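PDB 1R9C: fosfomycin resistance protein FosX from Mesorhizobium loti, which catalyses the hydration of the antibiotic fosfomycin as a manganese-dependent homodimer and so confers resistance to it. Local coordinates for residues A[20-25]-A[45-50]. Numbering follows the deposited sequence.
Sequences RILEGV and KFFLIG
L22 of helix 15-26 lays its CD1 methyl over one face of the F47 ring, on strand 44-49. The methyl sits 4.1 Å from the ring centroid and 26° off the ring normal, a CH-pi contact shifted toward the rim. CD1 of L22 is 3.8 Å from CD1 of F47. In L22, CG lies beside the backbone N and anti to the carbonyl carbon (chi1 -66°), and CD1 continues the chain anti to CA, which brings it to the ring. Both residues are buried, and T19, E30 and I56 also touch F47. I49 points the same way but comes no nearer to residues 20-25 than 4.6 Å (CD1 of I49 to CD2 of L22); it packs on F26, at the end of the same helix, and on A28 and V54. The pairing joins helix to sheet in a beta-alpha-beta-beta-beta module of the vicinal oxygen chelate (VOC) fold, in which the helix follows strand 5-12 and packs on the sheet. Toward E23, which is partly exposed, the packing thins: OE2 of E23 reaches the edge of the F47 ring, near its plane, at 4.2 Å from CE2. The other oxygen, OE1 of E23, takes a salt-bridging hydrogen bond from NH1 of exposed R20 (3.1 Å), in the guanidinium plane and from the syn side of the carboxylate, though 23° out of its plane. K45 hydrogen-bonds T19 and salt-bridges E30.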
loop_
_atom_site.group_PDB
_atom_site.type_symbol
_atom_site.label_atom_id
_atom_site.label_comp_id
_atom_site.label_asym_id
_atom_site.label_seq_id
_atom_site.Cartn_x
_atom_site.Cartn_y
_atom_site.Cartn_z
ATOM N N ARG A 20 -11.746 9.660 9.754
ATOM C CA ARG A 20 -12.971 10.088 9.085
ATOM C C ARG A 20 -12.880 9.842 7.574
ATOM O O ARG A 20 -13.843 9.392 6.957
ATOM C CB ARG A 20 -13.338 11.531 9.450
ATOM C CG ARG A 20 -13.516 11.748 10.984
ATOM C CD ARG A 20 -14.395 10.672 11.740
ATOM N NE ARG A 20 -14.471 10.897 13.196
ATOM C CZ ARG A 20 -14.837 9.973 14.106
ATOM N NH1 ARG A 20 -15.153 8.735 13.702
ATOM N NH2 ARG A 20 -14.893 10.284 15.422
ATOM N N ILE A 21 -11.719 10.126 6.993
ATOM C CA ILE A 21 -11.458 9.784 5.590
ATOM C C ILE A 21 -11.638 8.282 5.326
ATOM O O ILE A 21 -12.371 7.906 4.411
ATOM C CB ILE A 21 -10.047 10.299 5.140
ATOM C CG1 ILE A 21 -10.028 11.839 5.168
ATOM C CG2 ILE A 21 -9.704 9.757 3.769
ATOM C CD1 ILE A 21 -8.618 12.482 5.102
ATOM N N LEU A 22 -10.991 7.417 6.119
ATOM C CA LEU A 22 -11.049 5.991 5.824
ATOM C C LEU A 22 -12.469 5.458 6.037
ATOM O O LEU A 22 -12.930 4.586 5.295
ATOM C CB LEU A 22 -10.030 5.222 6.675
ATOM C CG LEU A 22 -8.550 5.495 6.408
ATOM C CD1 LEU A 22 -7.699 4.880 7.538
ATOM C CD2 LEU A 22 -8.164 4.879 5.046
ATOM N N GLU A 23 -13.174 6.001 7.034
ATOM C CA GLU A 23 -14.553 5.597 7.283
ATOM C C GLU A 23 -15.493 6.148 6.191
ATOM O O GLU A 23 -16.381 5.434 5.703
ATOM C CB GLU A 23 -15.019 6.070 8.666
ATOM C CG GLU A 23 -14.370 5.276 9.799
ATOM C CD GLU A 23 -14.726 5.823 11.174
ATOM O OE1 GLU A 23 -15.382 6.882 11.252
ATOM O OE2 GLU A 23 -14.344 5.190 12.176
ATOM N N GLY A 24 -15.246 7.396 5.795
ATOM C CA GLY A 24 -16.129 8.113 4.889
ATOM C C GLY A 24 -16.011 7.565 3.475
ATOM O O GLY A 24 -17.034 7.373 2.808
ATOM N N VAL A 25 -14.783 7.312 3.023
ATOM C CA VAL A 25 -14.564 6.864 1.640
ATOM C C VAL A 25 -14.695 5.351 1.522
ATOM O O VAL A 25 -15.389 4.874 0.624
ATOM C CB VAL A 25 -13.228 7.351 1.018
ATOM C CG1 VAL A 25 -13.110 6.916 -0.420
ATOM C CG2 VAL A 25 -13.128 8.839 1.039
ATOM N N LYS A 45 -3.732 3.520 14.905
ATOM C CA LYS A 45 -5.000 2.823 14.795
ATOM C C LYS A 45 -4.914 1.811 13.683
ATOM O O LYS A 45 -4.185 2.025 12.707
ATOM C CB LYS A 45 -6.112 3.809 14.416
ATOM C CG LYS A 45 -6.503 4.804 15.516
ATOM C CD LYS A 45 -7.643 5.629 15.029
ATOM C CE LYS A 45 -8.302 6.431 16.123
ATOM N NZ LYS A 45 -9.670 6.798 15.623
ATOM N N PHE A 46 -5.664 0.713 13.826
ATOM C CA PHE A 46 -5.786 -0.305 12.781
ATOM C C PHE A 46 -7.242 -0.303 12.284
ATOM O O PHE A 46 -8.203 -0.195 13.098
ATOM C CB PHE A 46 -5.505 -1.702 13.322
ATOM C CG PHE A 46 -4.106 -1.917 13.847
ATOM C CD1 PHE A 46 -3.861 -2.956 14.730
ATOM C CD2 PHE A 46 -3.039 -1.115 13.430
ATOM C CE1 PHE A 46 -2.572 -3.208 15.215
ATOM C CE2 PHE A 46 -1.759 -1.332 13.916
ATOM C CZ PHE A 46 -1.516 -2.393 14.803
ATOM N N PHE A 47 -7.396 -0.448 10.964
ATOM C CA PHE A 47 -8.704 -0.540 10.358
ATOM C C PHE A 47 -8.781 -1.737 9.448
ATOM O O PHE A 47 -7.755 -2.206 8.916
ATOM C CB PHE A 47 -8.987 0.702 9.493
ATOM C CG PHE A 47 -9.123 1.981 10.270
ATOM C CD1 PHE A 47 -7.988 2.738 10.610
ATOM C CD2 PHE A 47 -10.371 2.463 10.609
ATOM C CE1 PHE A 47 -8.112 3.927 11.298
ATOM C CE2 PHE A 47 -10.501 3.677 11.329
ATOM C CZ PHE A 47 -9.367 4.395 11.669
ATOM N N LEU A 48 -10.017 -2.204 9.241
ATOM C CA LEU A 48 -10.292 -3.168 8.185
ATOM C C LEU A 48 -11.193 -2.534 7.115
ATOM O O LEU A 48 -12.200 -1.848 7.416
ATOM C CB LEU A 48 -10.953 -4.439 8.735
ATOM C CG LEU A 48 -10.131 -5.526 9.439
ATOM C CD1 LEU A 48 -11.019 -6.606 10.079
ATOM C CD2 LEU A 48 -9.188 -6.174 8.419
ATOM N N ILE A 49 -10.793 -2.749 5.868
ATOM C CA ILE A 49 -11.636 -2.467 4.712
ATOM C C ILE A 49 -11.877 -3.844 4.103
ATOM O O ILE A 49 -11.030 -4.352 3.401
ATOM C CB ILE A 49 -10.920 -1.536 3.712
ATOM C CG1 ILE A 49 -10.658 -0.161 4.360
ATOM C CG2 ILE A 49 -11.834 -1.330 2.460
ATOM C CD1 ILE A 49 -9.633 0.686 3.684
ATOM N N GLY A 50 -13.009 -4.463 4.440
ATOM C CA GLY A 50 -13.241 -5.854 4.103
ATOM C C GLY A 50 -12.234 -6.683 4.902
ATOM O O GLY A 50 -12.230 -6.673 6.138
#